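Local structure of trans-isoprenyl diphosphate synthase (Caulobacter crescentus, 3OYR) at residues 50-55 with 130-135; 78-83 with 215-220; 101-106 with 118-123; 232-237 with 304-309; 319-324 with 331-336. The protein probably makes octaprenyl diphosphate, the precursor of quinone side chains, by adding five isopentenyl diphosphate units to farnesyl diphosphate. All coordinates share one frame; numbering follows the deposited sequence.

Contact 1 of 5, residues 50-55 with 130-135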
# COMPACT_ATOMS: atom_id res chain seq x y z
N VAL B 50 -5.47 -8.42 -15.43
CA VAL B 50 -4.02 -8.29 -15.54
C VAL B 50 -3.40 -9.53 -14.86
O VAL B 50 -3.35 -9.62 -13.63
CB VAL B 50 -3.53 -6.98 -14.89
CG1 VAL B 50 -2.07 -6.77 -15.14
CG2 VAL B 50 -4.33 -5.80 -15.42
N ALA B 51 -2.93 -10.48 -15.68
CA ALA B 51 -2.69 -11.86 -15.23
C ALA B 51 -1.60 -12.07 -14.15
O ALA B 51 -1.70 -13.00 -13.34
CB ALA B 51 -2.44 -12.77 -16.44
N ILE B 52 -0.58 -11.20 -14.16
CA ILE B 52 0.51 -11.23 -13.17
C ILE B 52 -0.04 -11.08 -11.74
O ILE B 52 0.43 -11.75 -10.81
CB ILE B 52 1.59 -10.14 -13.49
CG1 ILE B 52 2.58 -10.66 -14.55
CG2 ILE B 52 2.36 -9.71 -12.22
CD1 ILE B 52 3.83 -9.78 -14.74
N ILE B 53 -1.05 -10.22 -11.59
CA ILE B 53 -1.65 -9.94 -10.28
C ILE B 53 -2.13 -11.20 -9.53
O ILE B 53 -1.56 -11.50 -8.48
CB ILE B 53 -2.71 -8.81 -10.35
CG1 ILE B 53 -2.06 -7.46 -10.64
CG2 ILE B 53 -3.45 -8.72 -9.05
CD1 ILE B 53 -3.05 -6.36 -11.02
N PRO B 54 -3.11 -11.97 -10.07
CA PRO B 54 -3.49 -13.21 -9.36
C PRO B 54 -2.38 -14.28 -9.31
O PRO B 54 -2.35 -15.07 -8.37
CB PRO B 54 -4.70 -13.72 -10.15
CG PRO B 54 -4.58 -13.10 -11.50
CD PRO B 54 -4.01 -11.74 -11.23
N ALA B 55 -1.49 -14.31 -10.30
CA ALA B 55 -0.35 -15.24 -10.28
C ALA B 55 0.59 -14.94 -9.11
O ALA B 55 0.87 -15.82 -8.31
CB ALA B 55 0.40 -15.22 -11.61
N VAL B 130 6.01 -4.96 -5.32
CA VAL B 130 5.51 -3.70 -4.77
C VAL B 130 4.12 -3.36 -5.30
O VAL B 130 3.21 -3.12 -4.52
CB VAL B 130 6.53 -2.57 -4.98
CG1 VAL B 130 5.90 -1.18 -4.79
CG2 VAL B 130 7.68 -2.77 -4.03
N LEU B 131 3.97 -3.40 -6.62
CA LEU B 131 2.70 -3.06 -7.29
C LEU B 131 1.52 -3.98 -6.96
O LEU B 131 0.38 -3.51 -6.79
CB LEU B 131 2.89 -2.91 -8.80
CG LEU B 131 3.86 -1.82 -9.32
CD1 LEU B 131 3.99 -1.88 -10.84
CD2 LEU B 131 3.47 -0.42 -8.86
N VAL B 132 1.77 -5.28 -6.86
CA VAL B 132 0.74 -6.25 -6.46
C VAL B 132 0.35 -6.04 -4.99
O VAL B 132 -0.84 -6.11 -4.64
CB VAL B 132 1.15 -7.72 -6.76
CG1 VAL B 132 0.12 -8.71 -6.18
CG2 VAL B 132 1.28 -7.92 -8.29
N GLY B 133 1.33 -5.72 -4.16
CA GLY B 133 1.04 -5.25 -2.81
C GLY B 133 0.12 -4.06 -2.82
O GLY B 133 -0.90 -4.08 -2.11
N ASP B 134 0.42 -3.05 -3.64
CA ASP B 134 -0.48 -1.88 -3.81
C ASP B 134 -1.90 -2.26 -4.24
O ASP B 134 -2.87 -1.70 -3.72
CB ASP B 134 0.10 -0.83 -4.77
CG ASP B 134 1.40 -0.24 -4.27
OD1 ASP B 134 1.73 -0.42 -3.07
OD2 ASP B 134 2.11 0.42 -5.09
N PHE B 135 -2.02 -3.23 -5.15
CA PHE B 135 -3.32 -3.82 -5.56
C PHE B 135 -4.10 -4.42 -4.38
O PHE B 135 -5.30 -4.13 -4.19
CB PHE B 135 -3.11 -4.90 -6.66
CG PHE B 135 -4.39 -5.66 -7.04
CD1 PHE B 135 -5.26 -5.14 -7.99
CD2 PHE B 135 -4.70 -6.88 -6.44
CE1 PHE B 135 -6.43 -5.83 -8.34
CE2 PHE B 135 -5.86 -7.58 -6.78
CZ PHE B 135 -6.72 -7.06 -7.73

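Contact 2 of 5, residues 78-83 with 215-220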
# COMPACT_ATOMS: atom_id res chain seq x y z
N ARG B 78 -17.51 -12.64 16.93
CA ARG B 78 -18.35 -13.63 17.62
C ARG B 78 -18.36 -13.46 19.14
O ARG B 78 -19.40 -13.63 19.77
CB ARG B 78 -17.91 -15.05 17.25
CG ARG B 78 -18.11 -15.42 15.77
CD ARG B 78 -19.58 -15.35 15.37
NE ARG B 78 -19.83 -15.64 13.96
CZ ARG B 78 -20.98 -15.38 13.34
NH1 ARG B 78 -21.98 -14.82 14.01
NH2 ARG B 78 -21.14 -15.67 12.06
N LEU B 79 -17.20 -13.12 19.73
CA LEU B 79 -17.12 -12.83 21.17
C LEU B 79 -17.97 -11.61 21.51
O LEU B 79 -18.73 -11.62 22.48
CB LEU B 79 -15.67 -12.65 21.65
CG LEU B 79 -15.37 -12.61 23.17
CD1 LEU B 79 -16.00 -13.78 23.94
CD2 LEU B 79 -13.86 -12.55 23.44
N ALA B 80 -17.89 -10.57 20.66
CA ALA B 80 -18.74 -9.40 20.83
C ALA B 80 -20.22 -9.63 20.47
O ALA B 80 -21.06 -8.77 20.70
CB ALA B 80 -18.17 -8.19 20.09
N GLY B 81 -20.54 -10.80 19.92
CA GLY B 81 -21.92 -11.18 19.63
C GLY B 81 -22.49 -10.52 18.38
O GLY B 81 -23.51 -9.86 18.45
N ALA B 82 -21.82 -10.70 17.25
CA ALA B 82 -22.31 -10.18 15.96
C ALA B 82 -23.57 -10.93 15.50
O ALA B 82 -23.73 -12.12 15.77
CB ALA B 82 -21.22 -10.26 14.90
N ASP B 83 -24.48 -10.24 14.81
CA ASP B 83 -25.71 -10.91 14.37
C ASP B 83 -25.74 -11.19 12.87
O ASP B 83 -26.62 -11.89 12.38
CB ASP B 83 -26.97 -10.17 14.85
CG ASP B 83 -27.01 -8.71 14.43
OD1 ASP B 83 -26.23 -8.29 13.55
OD2 ASP B 83 -27.84 -7.97 14.99
N GLU B 215 -12.64 -1.79 23.05
CA GLU B 215 -11.40 -1.38 23.70
C GLU B 215 -10.71 -2.58 24.35
O GLU B 215 -9.50 -2.74 24.22
CB GLU B 215 -11.61 -0.25 24.72
CG GLU B 215 -11.76 1.18 24.13
CD GLU B 215 -10.64 1.61 23.15
OE1 GLU B 215 -9.44 1.30 23.35
OE2 GLU B 215 -10.97 2.30 22.16
N ALA B 216 -11.50 -3.44 24.98
CA ALA B 216 -10.98 -4.67 25.59
C ALA B 216 -10.34 -5.60 24.56
O ALA B 216 -9.25 -6.14 24.76
CB ALA B 216 -12.06 -5.40 26.35
N LEU B 217 -11.02 -5.76 23.43
CA LEU B 217 -10.56 -6.62 22.37
C LEU B 217 -9.35 -6.06 21.65
O LEU B 217 -8.42 -6.80 21.33
CB LEU B 217 -11.72 -6.93 21.41
CG LEU B 217 -12.47 -8.16 21.92
CD1 LEU B 217 -13.90 -8.22 21.35
CD2 LEU B 217 -11.68 -9.45 21.62
N ARG B 218 -9.37 -4.75 21.43
CA ARG B 218 -8.20 -4.02 20.98
C ARG B 218 -6.99 -4.28 21.88
O ARG B 218 -5.90 -4.61 21.38
CB ARG B 218 -8.46 -2.52 20.90
CG ARG B 218 -7.26 -1.79 20.41
CD ARG B 218 -7.40 -0.29 20.31
NE ARG B 218 -6.11 0.23 19.86
CZ ARG B 218 -5.63 0.13 18.62
NH1 ARG B 218 -6.34 -0.41 17.62
NH2 ARG B 218 -4.44 0.62 18.38
N ASP B 219 -7.19 -4.13 23.18
CA ASP B 219 -6.18 -4.40 24.21
C ASP B 219 -5.62 -5.83 24.09
O ASP B 219 -4.42 -6.04 24.23
CB ASP B 219 -6.83 -4.20 25.60
CG ASP B 219 -5.84 -4.09 26.76
OD1 ASP B 219 -4.62 -3.89 26.54
OD2 ASP B 219 -6.31 -4.20 27.93
N TYR B 220 -6.51 -6.80 23.85
CA TYR B 220 -6.14 -8.20 23.67
C TYR B 220 -5.20 -8.33 22.47
O TYR B 220 -4.13 -8.90 22.58
CB TYR B 220 -7.37 -9.14 23.51
CG TYR B 220 -6.99 -10.51 23.02
CD1 TYR B 220 -6.50 -11.47 23.90
CD2 TYR B 220 -7.05 -10.84 21.66
CE1 TYR B 220 -6.10 -12.73 23.46
CE2 TYR B 220 -6.64 -12.10 21.22
CZ TYR B 220 -6.19 -13.03 22.12
OH TYR B 220 -5.78 -14.26 21.67

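Contact 3 of 5, residues 101-106 with 118-123. With CA (calcium ion), chain E; DMA (dimethylallyl diphosphate), chain G.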
# COMPACT_ATOMS: atom_id res chain seq x y z
N THR B 101 1.84 -6.23 3.14
CA THR B 101 2.99 -5.81 3.95
C THR B 101 4.11 -6.82 3.84
O THR B 101 5.27 -6.45 3.87
CB THR B 101 2.66 -5.65 5.45
OG1 THR B 101 2.37 -6.93 6.01
CG2 THR B 101 1.50 -4.67 5.68
N LEU B 102 3.76 -8.10 3.73
CA LEU B 102 4.75 -9.16 3.44
C LEU B 102 5.52 -8.94 2.14
O LEU B 102 6.75 -9.04 2.13
CB LEU B 102 4.11 -10.55 3.43
CG LEU B 102 3.44 -11.00 4.72
CD1 LEU B 102 2.88 -12.39 4.54
CD2 LEU B 102 4.40 -10.94 5.94
N LEU B 103 4.78 -8.65 1.07
CA LEU B 103 5.41 -8.43 -0.23
C LEU B 103 6.38 -7.26 -0.16
O LEU B 103 7.51 -7.36 -0.62
CB LEU B 103 4.35 -8.21 -1.32
CG LEU B 103 3.53 -9.45 -1.72
CD1 LEU B 103 2.39 -9.06 -2.62
CD2 LEU B 103 4.39 -10.51 -2.39
N HIS B 104 5.94 -6.18 0.47
CA HIS B 104 6.74 -4.99 0.61
C HIS B 104 7.91 -5.22 1.56
O HIS B 104 9.04 -4.82 1.25
CB HIS B 104 5.86 -3.81 1.05
CG HIS B 104 4.98 -3.29 -0.04
ND1 HIS B 104 4.46 -2.02 -0.03
CD2 HIS B 104 4.56 -3.86 -1.20
CE1 HIS B 104 3.76 -1.83 -1.13
NE2 HIS B 104 3.80 -2.93 -1.86
N ASP B 105 7.66 -5.89 2.68
CA ASP B 105 8.69 -6.07 3.68
C ASP B 105 9.78 -7.02 3.17
O ASP B 105 10.96 -6.76 3.37
CB ASP B 105 8.09 -6.54 5.00
CG ASP B 105 9.15 -6.79 6.07
OD1 ASP B 105 9.65 -5.83 6.68
OD2 ASP B 105 9.47 -7.97 6.31
N ASP B 106 9.39 -8.09 2.47
CA ASP B 106 10.37 -8.99 1.85
C ASP B 106 11.25 -8.33 0.80
O ASP B 106 12.44 -8.67 0.69
CB ASP B 106 9.70 -10.22 1.23
CG ASP B 106 9.31 -11.26 2.27
OD1 ASP B 106 9.95 -11.34 3.35
OD2 ASP B 106 8.33 -11.99 2.00
N VAL B 118 10.03 -19.54 -2.62
CA VAL B 118 10.89 -18.41 -2.99
C VAL B 118 10.05 -17.13 -2.88
O VAL B 118 8.86 -17.15 -3.20
CB VAL B 118 11.47 -18.61 -4.43
CG1 VAL B 118 10.34 -18.76 -5.47
CG2 VAL B 118 12.42 -17.51 -4.81
N ALA B 119 10.65 -16.06 -2.36
CA ALA B 119 9.95 -14.78 -2.24
C ALA B 119 9.57 -14.27 -3.63
O ALA B 119 10.40 -14.25 -4.54
CB ALA B 119 10.82 -13.78 -1.52
N ALA B 120 8.30 -13.85 -3.77
CA ALA B 120 7.71 -13.43 -5.06
C ALA B 120 8.56 -12.50 -5.91
O ALA B 120 8.59 -12.63 -7.14
CB ALA B 120 6.35 -12.81 -4.81
N HIS B 121 9.27 -11.58 -5.26
CA HIS B 121 10.11 -10.61 -5.97
C HIS B 121 11.34 -11.20 -6.67
O HIS B 121 11.95 -10.55 -7.50
CB HIS B 121 10.54 -9.46 -5.06
CG HIS B 121 11.43 -9.88 -3.93
ND1 HIS B 121 12.81 -9.84 -4.01
CD2 HIS B 121 11.15 -10.33 -2.68
CE1 HIS B 121 13.33 -10.24 -2.87
NE2 HIS B 121 12.35 -10.55 -2.04
N LEU B 122 11.68 -12.44 -6.33
CA LEU B 122 12.76 -13.14 -7.03
C LEU B 122 12.28 -13.81 -8.32
O LEU B 122 13.08 -14.15 -9.19
CB LEU B 122 13.45 -14.16 -6.10
CG LEU B 122 14.34 -13.58 -4.98
CD1 LEU B 122 14.81 -14.68 -4.01
CD2 LEU B 122 15.53 -12.81 -5.52
N ILE B 123 10.96 -13.99 -8.44
CA ILE B 123 10.34 -14.57 -9.63
C ILE B 123 9.80 -13.48 -10.57
O ILE B 123 10.02 -13.52 -11.78
CB ILE B 123 9.19 -15.54 -9.23
CG1 ILE B 123 9.70 -16.69 -8.37
CG2 ILE B 123 8.43 -16.04 -10.46
CD1 ILE B 123 10.90 -17.46 -8.98
CA CA E . 11.19 -9.16 7.24
C1 DMA G . 7.87 -7.20 10.19
O1 DMA G . 8.48 -8.26 10.91
C2 DMA G . 7.20 -7.65 8.92
C3 DMA G . 6.01 -7.18 8.53
C4 DMA G . 5.22 -6.17 9.29
C5 DMA G . 5.47 -7.71 7.24
PA DMA G . 9.71 -9.19 10.39
O1A DMA G . 10.33 -9.70 11.65
O2A DMA G . 10.55 -8.51 9.34
O3A DMA G . 8.84 -10.38 9.72
PB DMA G . 9.41 -11.64 8.88
O1B DMA G . 8.11 -12.38 8.72
O2B DMA G . 10.44 -12.29 9.77
O3B DMA G . 10.03 -11.10 7.61
O HOH W 1 11.64 -10.10 5.16
O HOH W 2 13.25 -10.35 8.02

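Contact 4 of 5, residues 232-237 with 304-309. With CA (calcium ion), chain F; DMA (dimethylallyl diphosphate), chain D.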
# COMPACT_ATOMS: atom_id res chain seq x y z
N ASP B 232 8.59 -14.05 17.44
CA ASP B 232 9.11 -14.06 16.07
C ASP B 232 10.58 -13.66 16.02
O ASP B 232 11.37 -14.29 15.30
CB ASP B 232 8.30 -13.14 15.15
CG ASP B 232 8.74 -13.25 13.71
OD1 ASP B 232 9.58 -12.41 13.26
OD2 ASP B 232 8.29 -14.21 13.03
N ASP B 233 10.93 -12.62 16.76
CA ASP B 233 12.32 -12.17 16.85
C ASP B 233 13.24 -13.24 17.47
O ASP B 233 14.35 -13.45 16.99
CB ASP B 233 12.41 -10.83 17.58
CG ASP B 233 11.90 -9.66 16.73
OD1 ASP B 233 11.57 -9.85 15.53
OD2 ASP B 233 11.83 -8.53 17.25
N ALA B 234 12.76 -13.92 18.51
CA ALA B 234 13.49 -15.04 19.11
C ALA B 234 13.62 -16.22 18.15
O ALA B 234 14.69 -16.82 18.06
CB ALA B 234 12.84 -15.49 20.42
N LEU B 235 12.53 -16.54 17.45
CA LEU B 235 12.54 -17.58 16.41
C LEU B 235 13.52 -17.32 15.27
O LEU B 235 14.01 -18.25 14.64
CB LEU B 235 11.12 -17.82 15.85
CG LEU B 235 10.22 -18.71 16.70
CD1 LEU B 235 8.81 -18.74 16.14
CD2 LEU B 235 10.79 -20.13 16.83
N ASP B 236 13.84 -16.05 15.02
CA ASP B 236 14.79 -15.72 13.97
C ASP B 236 16.19 -16.28 14.26
O ASP B 236 16.93 -16.64 13.35
CB ASP B 236 14.87 -14.22 13.74
CG ASP B 236 15.21 -13.87 12.30
OD1 ASP B 236 14.39 -14.16 11.39
OD2 ASP B 236 16.30 -13.31 12.06
N TYR B 237 16.54 -16.35 15.54
CA TYR B 237 17.81 -16.94 15.94
C TYR B 237 17.65 -18.43 16.24
O TYR B 237 18.44 -19.24 15.75
CB TYR B 237 18.41 -16.17 17.12
CG TYR B 237 18.94 -14.82 16.71
CD1 TYR B 237 20.22 -14.69 16.16
CD2 TYR B 237 18.16 -13.66 16.82
CE1 TYR B 237 20.72 -13.47 15.76
CE2 TYR B 237 18.65 -12.42 16.42
CZ TYR B 237 19.94 -12.34 15.89
OH TYR B 237 20.47 -11.15 15.49
N ASP B 304 15.88 -16.66 26.09
CA ASP B 304 14.93 -16.94 27.17
C ASP B 304 14.28 -15.69 27.74
O ASP B 304 13.08 -15.67 27.97
CB ASP B 304 15.57 -17.78 28.28
CG ASP B 304 15.71 -19.25 27.90
OD1 ASP B 304 16.72 -19.87 28.32
OD2 ASP B 304 14.83 -19.78 27.19
N ALA B 305 15.10 -14.66 27.95
CA ALA B 305 14.62 -13.37 28.47
C ALA B 305 13.61 -12.67 27.52
O ALA B 305 12.65 -12.06 27.99
CB ALA B 305 15.81 -12.46 28.78
N THR B 306 13.84 -12.78 26.21
CA THR B 306 12.91 -12.32 25.17
C THR B 306 11.54 -12.99 25.31
O THR B 306 10.49 -12.32 25.32
CB THR B 306 13.48 -12.59 23.76
OG1 THR B 306 14.75 -11.94 23.63
CG2 THR B 306 12.55 -12.06 22.67
N LEU B 307 11.56 -14.32 25.44
CA LEU B 307 10.34 -15.11 25.62
C LEU B 307 9.65 -14.90 26.97
O LEU B 307 8.42 -15.03 27.05
CB LEU B 307 10.59 -16.60 25.33
CG LEU B 307 11.03 -16.98 23.90
CD1 LEU B 307 11.32 -18.48 23.78
CD2 LEU B 307 10.03 -16.56 22.82
N ASP B 308 10.43 -14.56 28.01
CA ASP B 308 9.87 -14.13 29.31
C ASP B 308 9.05 -12.86 29.15
O ASP B 308 7.95 -12.72 29.73
CB ASP B 308 10.97 -13.85 30.35
CG ASP B 308 11.62 -15.13 30.90
OD1 ASP B 308 12.77 -15.03 31.39
OD2 ASP B 308 11.00 -16.21 30.84
N LEU B 309 9.58 -11.93 28.37
CA LEU B 309 8.87 -10.69 28.09
C LEU B 309 7.64 -10.97 27.22
O LEU B 309 6.56 -10.45 27.48
CB LEU B 309 9.81 -9.67 27.43
CG LEU B 309 9.25 -8.27 27.15
CD1 LEU B 309 8.68 -7.62 28.41
CD2 LEU B 309 10.31 -7.36 26.51
CA CA F . 11.22 -11.91 11.79
C1 DMA D . 4.84 -12.61 9.45
O1 DMA D . 3.55 -12.95 9.98
C2 DMA D . 4.78 -11.18 9.86
C3 DMA D . 5.30 -10.75 11.01
C4 DMA D . 6.10 -11.63 11.93
C5 DMA D . 5.07 -9.31 11.34
PA DMA D . 3.03 -14.42 10.36
O1A DMA D . 1.63 -14.36 10.94
O2A DMA D . 4.07 -15.08 11.21
O3A DMA D . 3.04 -15.02 8.86
PB DMA D . 1.99 -16.03 8.13
O1B DMA D . 0.82 -15.17 7.69
O2B DMA D . 2.90 -16.44 6.99
O3B DMA D . 1.60 -17.12 9.09
O HOH W 3 11.94 -14.18 12.06
O HOH W 4 12.50 -11.14 13.60
O HOH W 5 13.17 -11.71 10.38

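Contact 5 of 5, residues 319-324 with 331-336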
# COMPACT_ATOMS: atom_id res chain seq x y z
N ALA B 319 -5.55 -11.25 30.24
CA ALA B 319 -6.23 -10.42 31.24
C ALA B 319 -7.11 -9.36 30.59
O ALA B 319 -8.13 -8.97 31.15
CB ALA B 319 -5.19 -9.78 32.24
N ALA B 320 -6.72 -8.90 29.40
CA ALA B 320 -7.58 -7.97 28.62
C ALA B 320 -9.01 -8.47 28.33
O ALA B 320 -9.91 -7.67 28.11
CB ALA B 320 -6.90 -7.57 27.33
N LEU B 321 -9.21 -9.79 28.34
CA LEU B 321 -10.54 -10.38 28.06
C LEU B 321 -11.43 -10.64 29.29
O LEU B 321 -12.55 -11.14 29.15
CB LEU B 321 -10.38 -11.68 27.28
CG LEU B 321 -9.65 -11.60 25.94
CD1 LEU B 321 -9.49 -12.99 25.40
CD2 LEU B 321 -10.41 -10.72 24.96
N ALA B 322 -10.94 -10.27 30.48
CA ALA B 322 -11.61 -10.50 31.76
C ALA B 322 -13.10 -10.18 31.80
O ALA B 322 -13.85 -10.90 32.46
CB ALA B 322 -10.91 -9.74 32.87
N MET B 323 -13.52 -9.10 31.12
CA MET B 323 -14.93 -8.67 31.12
C MET B 323 -15.84 -9.61 30.32
O MET B 323 -17.07 -9.53 30.43
CB MET B 323 -15.07 -7.22 30.60
CG MET B 323 -15.02 -7.06 29.05
SD MET B 323 -15.49 -5.43 28.39
CE MET B 323 -17.26 -5.40 28.73
N PHE B 324 -15.26 -10.48 29.50
CA PHE B 324 -16.07 -11.35 28.67
C PHE B 324 -16.47 -12.61 29.43
O PHE B 324 -15.75 -13.03 30.33
CB PHE B 324 -15.36 -11.67 27.35
CG PHE B 324 -15.25 -10.48 26.45
CD1 PHE B 324 -14.06 -9.75 26.37
CD2 PHE B 324 -16.34 -10.07 25.67
CE1 PHE B 324 -13.95 -8.64 25.55
CE2 PHE B 324 -16.24 -8.96 24.84
CZ PHE B 324 -15.05 -8.24 24.78
N GLU B 331 -11.86 -18.81 25.65
CA GLU B 331 -10.82 -19.82 25.85
C GLU B 331 -9.90 -20.01 24.64
O GLU B 331 -8.68 -20.22 24.79
CB GLU B 331 -11.46 -21.16 26.22
CG GLU B 331 -10.48 -22.33 26.38
CD GLU B 331 -10.29 -22.79 27.82
OE1 GLU B 331 -9.32 -23.55 28.06
OE2 GLU B 331 -11.10 -22.42 28.70
N ALA B 332 -10.47 -19.99 23.44
CA ALA B 332 -9.71 -20.06 22.19
C ALA B 332 -8.72 -18.89 22.07
O ALA B 332 -7.56 -19.06 21.67
CB ALA B 332 -10.66 -20.08 20.99
N LEU B 333 -9.16 -17.70 22.47
CA LEU B 333 -8.28 -16.52 22.43
C LEU B 333 -7.21 -16.54 23.53
O LEU B 333 -6.09 -16.05 23.35
CB LEU B 333 -9.09 -15.24 22.49
CG LEU B 333 -9.89 -14.94 21.22
CD1 LEU B 333 -10.55 -13.60 21.35
CD2 LEU B 333 -8.98 -14.95 19.99
N GLU B 334 -7.52 -17.18 24.64
CA GLU B 334 -6.51 -17.35 25.67
C GLU B 334 -5.47 -18.38 25.25
O GLU B 334 -4.27 -18.19 25.46
CB GLU B 334 -7.15 -17.67 27.00
CG GLU B 334 -7.89 -16.46 27.57
CD GLU B 334 -8.69 -16.77 28.82
OE1 GLU B 334 -9.02 -17.96 29.03
OE2 GLU B 334 -9.01 -15.83 29.57
N GLU B 335 -5.92 -19.43 24.56
CA GLU B 335 -5.00 -20.44 24.09
C GLU B 335 -4.10 -19.89 22.98
O GLU B 335 -2.93 -20.28 22.86
CB GLU B 335 -5.75 -21.72 23.66
CG GLU B 335 -6.36 -22.50 24.84
CD GLU B 335 -7.27 -23.64 24.41
OE1 GLU B 335 -7.73 -23.66 23.26
OE2 GLU B 335 -7.53 -24.52 25.24
N LEU B 336 -4.64 -18.97 22.18
CA LEU B 336 -3.85 -18.31 21.13
C LEU B 336 -2.74 -17.43 21.72
O LEU B 336 -1.62 -17.38 21.18
CB LEU B 336 -4.75 -17.49 20.19
CG LEU B 336 -4.09 -16.61 19.12
CD1 LEU B 336 -3.43 -17.48 18.03
CD2 LEU B 336 -5.08 -15.65 18.50

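Contact 1 of 5, residues 50-55 with 130-135
With chi1 at -68°, Ile-53 sets its CG1 anti to the carbonyl carbon and its CG2 anti to the backbone N, while Phe-135 swings its ring anti to its own backbone N (chi1 174°). The two side chains cross at about a right angle, and these torsions lay CG2 of Ile-53 over one face of the ring. This is a CH-pi contact: CG2 of Ile-53 lies 3.6 Å from the centroid of the Phe-135 ring and 19° off its normal. Ile-53 CG2 is shifted toward the rim, 3.4 Å from CD2 of Phe-135. Val-132 slides past Ile-53 in the opposite direction, its CG2 packing on CG1 of Ile-53 at 4.1 Å and its CG1 lying 4.0 Å from the carbonyl O of Ile-53. No hydrogen bond crosses here; the side chains meet each other through carbon atoms alone. Putting a serine at Phe-135 would probably strip the CG2 methyl of Ile-53 of its ring face and open a gap between the helices. The start of helix 52-61 thus leans on helix 126-147 beside the dimer interface, where Ile-52 packs on Met-172 of the second subunit and Asp-134 OD2 is hydrogen-bonded to ND1 of His-104 of that subunit.

Contact 2 of 5, residues 78-83 with 215-220
Leu-79 and Leu-217 point at each other across this junction, and Leu-217 offers its two methyls to two different partners. Its CD2 meets CD2 of Leu-79, methyl to methyl, at 4.2 Å. The other branch, CD1, turns to CB of Ala-80, which lies a looser 4.5 Å away and likewise points at the opposing helix. Leu-79 extends its CG anti to the backbone N (chi1 -168°), which carries the CD2 methyl across toward Leu-217. The backbones stay well apart, with 8.8 Å between CA of Ala-80 and CA of Leu-217, so only side-chain ends bridge them and no hydrogen bond is made between the segments. Just past Ala-80 the helix closes in a Schellman motif, where Gly-81 takes a positive phi of 77° that suits glycine and turns the chain away. The junction therefore joins the C-terminal end of helix 68-79 to an early turn of helix 211-238. Phe-324 touches both leucines, Trp-329 of helix 328-342 packs on Leu-79, and Ala-204 of helix 181-206 lies against Leu-217.

Contact 3 of 5, residues 101-106 with 118-123
The first aspartate-rich DDxxD motif of the trans-prenyl diphosphate synthases lies on helix 87-109, and its Asp-106 backs onto His-121 in the loop after strand 117-118. CB of Asp-106 is 4.2 Å from CD2 of His-121, whose chi1 of 65° tucks CG between its backbone N and carbonyl carbon and turns the ring to the helix. The NE2 of His-121 hydrogen-bonds to the carbonyl O of Ser-111, just beyond the motif. A leucine in place of His-121 would probably leave that carbonyl without its mate and the short link between motif and strand less firmly held. One turn back, CD2 of Leu-103 packs on CB of Ala-120 at 3.9 Å, and Leu-56 of helix 52-61 touches both. The other side of the helix faces substrate. Asp-105 and Asp-109 bind calcium together with two oxygens of the diphosphate and two waters, and Leu-102 CD2 lies 3.6 Å from C5 of the dimethylallyl group. Asp-106 forms a salt bridge with Arg-114 and acts in the second shell of the metal: its OD1 accepts a hydrogen bond of 2.8 Å from water 1, which itself sits 2.3 Å from the calcium.

Contact 4 of 5, residues 232-237 with 304-309
Between segments 232-237 and 304-309 the packing is apolar and centres on Ala-234. Its CB points at the opposing helix and meets CD2 of Leu-307 at 3.8 Å and CG2 of Thr-306 at 4.1 Å. The methyl of Thr-306 faces the alanine because CG2 stands anti to the backbone N; the hydroxyl OG1 instead hydrogen-bonds to the carbonyl O of Ala-302. Metal bonding belongs to a different side of helix 211-238. There Asp-232, whose CB points away from helix 302-320, gives OD1 to a calcium ion at 2.3 Å, while its OD2 makes a salt bridge with Lys-246. Water-mediated bonds form the second shell. Asp-236 keeps OD1 3.9 Å from the calcium and accepts a hydrogen bond from metal-bound water 3. Metal-bound waters 5 and 4 lie in bonding position to Asp-236 OD1 and Asp-233 OD1, possibly shared with other acceptors. One side of the helix is thus apolar and another acidic, fitting the second aspartate-rich DDxxD motif of this synthase family, here made of Asp-232, Asp-233 and Asp-236.

Contact 5 of 5, residues 319-324 with 331-336
Leu-321 and Leu-333 make the tight part of this contact, their side chains crossing at about a right angle. Leu-321 holds CG anti to its carbonyl carbon (chi1 -58°), which, with CG to CD1 extended (chi2 175°), brings CD1 to CB of Leu-333 at 3.7 Å. The branch thus touches the base of the opposing side chain and not its tip. The looser side lies at Glu-334, where the same CD1 of Leu-321 is 4.4 Å from the aliphatic CG of the glutamate. Its carboxylate lies farther from the leucine than CG does, with a weak, long ion pair from OE2 to Arg-330 NE. On the segment of Leu-321, Ala-319 and Ala-322 point away from helix 328-342 and, like Met-323, are exposed. The chain reverses here through a type I beta turn closed by Phe-324 N to Leu-321 O at 2.8 Å. In that turn the Phe-324 ring takes CG of Met-323 over one face, 3.9 Å above its plane, and CA of Leu-321 at its edge. Together the end of helix 302-320 and its turn lie against the early part of helix 328-342. Behind them runs helix 211-238, with Tyr-220 touching Leu-321 and hydrogen-bonded to Leu-333 O, and Ala-75 of helix 68-79 packs on Leu-333.

How the contacts relate
All five contacts are made mostly by buried side chains, but their settings differ. Contacts 1 and 3 touch each other, with Val-130 O and His-104 NE2 probably hydrogen-bonded, and both reach the second subunit. Contacts 2 and 5 also touch, their centres about 10 Å apart, on the opposite side of the chain's centre from contact 3; they are plain hydrocarbon packing, and contact 5 borders exposed residues. Contacts 3 and 4 carry the two acidic motifs and the calcium ions, approaching to about 8 Å between nearest atoms, each with apolar packing on one side of its helix and metal chemistry on another. Helix 211-238 serves contacts 2 and 4, helix 302-320 contacts 4 and 5.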